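Local coordinates for NLP/P60 family protein (Bacillus cereus ATCC 10987, PDB 3H41) that probably cleaves gamma-D-glutamyl-L-lysine bonds in murein peptides as a cysteine peptidase, releasing L-Ala-gamma-D-Glu, at residues M46-D49 with E50-L54. Residues are numbered along the deposited sequence; the frame is centred on the assembly and turned at random.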
HETATM    1  N   MSE A  46     -12.033   0.754  15.937  1.00 14.15           N
HETATM    2  CA  MSE A  46     -13.071   1.539  15.276  1.00 12.35           C
HETATM    3  C   MSE A  46     -14.350   0.760  14.971  1.00 15.24           C
HETATM    4  O   MSE A  46     -14.333  -0.383  14.471  1.00 14.10           O
HETATM    5  CB  MSE A  46     -12.531   2.149  13.976  1.00 13.40           C
HETATM    6  CG  MSE A  46     -11.676   3.392  14.205  1.00 13.44           C
HETATM    7 SE   MSE A  46     -11.170   4.125  12.501  0.75  9.04          SE
HETATM    8  CE  MSE A  46      -9.652   2.955  11.991  1.00 20.91           C
ATOM      9  N   THR A  47     -15.468   1.392  15.281  1.00 12.04           N
ATOM     10  CA  THR A  47     -16.748   0.936  14.795  1.00 12.98           C
ATOM     11  C   THR A  47     -16.830   1.125  13.278  1.00 11.36           C
ATOM     12  O   THR A  47     -16.033   1.871  12.665  1.00 12.35           O
ATOM     13  CB  THR A  47     -17.883   1.724  15.389  1.00  9.98           C
ATOM     14  OG1 THR A  47     -17.732   3.113  15.017  1.00 12.58           O
ATOM     15  CG2 THR A  47     -18.000   1.552  16.938  1.00 13.38           C
ATOM     16  N   LEU A  48     -17.822   0.496  12.668  1.00 11.79           N
ATOM     17  CA  LEU A  48     -18.118   0.751  11.252  1.00  9.58           C
ATOM     18  C   LEU A  48     -18.304   2.237  10.941  1.00  9.28           C
ATOM     19  O   LEU A  48     -17.714   2.751   9.969  1.00 11.25           O
ATOM     20  CB  LEU A  48     -19.304  -0.082  10.743  1.00 11.34           C
ATOM     21  CG  LEU A  48     -19.721   0.135   9.302  1.00 15.87           C
ATOM     22  CD1 LEU A  48     -18.547  -0.221   8.326  1.00 18.31           C
ATOM     23  CD2 LEU A  48     -21.020  -0.619   8.953  1.00 17.57           C
ATOM     24  N   ASP A  49     -19.147   2.923  11.719  1.00 12.19           N
ATOM     25  CA  ASP A  49     -19.397   4.346  11.480  1.00 13.99           C
ATOM     26  C   ASP A  49     -18.081   5.124  11.537  1.00 12.05           C
ATOM     27  O   ASP A  49     -17.870   6.054  10.756  1.00 10.61           O
ATOM     28  CB  ASP A  49     -20.356   4.947  12.527  1.00 13.25           C
ATOM     29  CG  ASP A  49     -21.816   4.571  12.304  1.00 16.68           C
ATOM     30  OD1 ASP A  49     -22.229   4.336  11.149  1.00 17.05           O
ATOM     31  OD2 ASP A  49     -22.556   4.507  13.315  1.00 16.92           O
ATOM     32  N   GLU A  50     -17.212   4.750  12.478  1.00 11.43           N
ATOM     33  CA  GLU A  50     -15.922   5.482  12.635  1.00 12.09           C
ATOM     34  C   GLU A  50     -14.990   5.262  11.419  1.00 10.77           C
ATOM     35  O   GLU A  50     -14.285   6.193  10.992  1.00 10.05           O
ATOM     36  CB  GLU A  50     -15.246   5.138  13.932  1.00 12.94           C
ATOM     37  CG  GLU A  50     -15.909   5.828  15.111  1.00  9.65           C
ATOM     38  CD  GLU A  50     -15.536   5.227  16.419  1.00 12.81           C
ATOM     39  OE1 GLU A  50     -15.558   3.972  16.521  1.00 13.59           O
ATOM     40  OE2 GLU A  50     -15.228   6.005  17.357  1.00 16.42           O
ATOM     41  N   LYS A  51     -15.044   4.062  10.838  1.00 10.14           N
ATOM     42  CA  LYS A  51     -14.297   3.780   9.623  1.00 10.49           C
ATOM     43  C   LYS A  51     -14.868   4.553   8.439  1.00 12.76           C
ATOM     44  O   LYS A  51     -14.114   5.131   7.618  1.00 11.11           O
ATOM     45  CB  LYS A  51     -14.307   2.275   9.338  1.00 10.29           C
ATOM     46  CG  LYS A  51     -13.442   1.465  10.275  1.00 13.67           C
ATOM     47  CD  LYS A  51     -13.462  -0.018   9.918  1.00 10.89           C
ATOM     48  CE  LYS A  51     -12.504  -0.809  10.850  1.00 12.79           C
ATOM     49  NZ  LYS A  51     -12.765  -2.292  10.695  1.00 14.13           N
ATOM     50  N   LEU A  52     -16.194   4.578   8.338  1.00 12.18           N
ATOM     51  CA  LEU A  52     -16.861   5.253   7.192  1.00 11.75           C
ATOM     52  C   LEU A  52     -16.635   6.749   7.167  1.00 12.55           C
ATOM     53  O   LEU A  52     -16.553   7.343   6.097  1.00 13.53           O
ATOM     54  CB  LEU A  52     -18.363   4.952   7.153  1.00 10.87           C
ATOM     55  CG  LEU A  52     -18.723   3.497   6.808  1.00 16.08           C
ATOM     56  CD1 LEU A  52     -20.214   3.217   7.048  1.00 16.25           C
ATOM     57  CD2 LEU A  52     -18.322   3.162   5.343  1.00 15.93           C
ATOM     58  N   TRP A  53     -16.506   7.354   8.344  1.00 12.85           N
ATOM     59  CA  TRP A  53     -16.147   8.786   8.448  1.00 11.24           C
ATOM     60  C   TRP A  53     -14.891   9.187   7.683  1.00 11.52           C
ATOM     61  O   TRP A  53     -14.823  10.264   7.097  1.00 10.76           O
ATOM     62  CB  TRP A  53     -15.944   9.138   9.897  1.00 11.69           C
ATOM     63  CG  TRP A  53     -15.510  10.557  10.189  1.00 10.90           C
ATOM     64  CD1 TRP A  53     -16.341  11.636  10.328  1.00 16.20           C
ATOM     65  CD2 TRP A  53     -14.179  11.038  10.499  1.00 13.05           C
ATOM     66  NE1 TRP A  53     -15.631  12.749  10.679  1.00 12.44           N
ATOM     67  CE2 TRP A  53     -14.298  12.425  10.787  1.00 12.70           C
ATOM     68  CE3 TRP A  53     -12.913  10.443  10.559  1.00 12.91           C
ATOM     69  CZ2 TRP A  53     -13.177  13.241  11.129  1.00 13.98           C
ATOM     70  CZ3 TRP A  53     -11.789  11.240  10.913  1.00 14.23           C
ATOM     71  CH2 TRP A  53     -11.938  12.628  11.183  1.00 14.84           C
ATOM     72  N   LEU A  54     -13.896   8.303   7.696  1.00 12.57           N
ATOM     73  CA  LEU A  54     -12.670   8.529   6.901  1.00 12.79           C
ATOM     74  C   LEU A  54     -12.949   8.817   5.435  1.00 11.95           C
ATOM     75  O   LEU A  54     -12.353   9.741   4.872  1.00 13.89           O
ATOM     76  CB  LEU A  54     -11.711   7.345   7.060  1.00 13.83           C
ATOM     77  CG  LEU A  54     -11.233   7.149   8.504  1.00 18.69           C
ATOM     78  CD1 LEU A  54     -10.531   5.770   8.646  1.00 10.36           C
ATOM     79  CD2 LEU A  54     -10.316   8.309   8.893  1.00  8.91           C
TER
HETATM   80  O   HOH W   1     -12.921  -2.632  13.668  1.00 24.43           O
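OE1 of E50 accepts two hydrogen bonds from T47, one from its backbone N-H and one from its hydroxyl. The backbone T47 N lies 2.9 Å from E50 OE1 and meets the anti lone pair of that oxygen, with an N-H...O angle of 163°. The hydroxyl T47 OG1 donates to E50 OE1 over 2.8 Å, approaching from above the carboxylate plane. E50 N in turn donates to T47 OG1 at 3.1 Å. Reciprocal side-chain-to-backbone bonds between the N-cap residue and the third residue after it define a capping box, here at the start of helix 48-56. The chi1 of T47, 61°, sets OG1 between its own N and carbonyl carbon, where it faces both E50 partners.

Behind the box the i to i+4 backbone hydrogen bonds of the helix begin: K51 N reaches T47 O at 3.0 Å, followed by L52 N to L48 O and W53 N to D49 O. K51 extends back past the cap, and a water bridges its NZ to M46 O. On the buried flank, CB of selenomethionine M46 touches both K51 CG and E50 CB, and M46 CG touches E50 CB; CG-SE runs out anti to CA-CB (chi2 -176°), which carries SE to 4.2 Å from L54 CD1. L48 CG meets L52 CD1 at 3.8 Å, one turn apart on an outer face. Outside the segment, W19 of strand 15-19 packs on W53 and L54, and R26 hydrogen-bonds to E50 O. The L54 side chain lies about 8 Å from the bound alanine.

Two donors on one carboxylate oxygen hold the E50 head against the first turn, where its negative charge would probably interact favourably with the helix dipole.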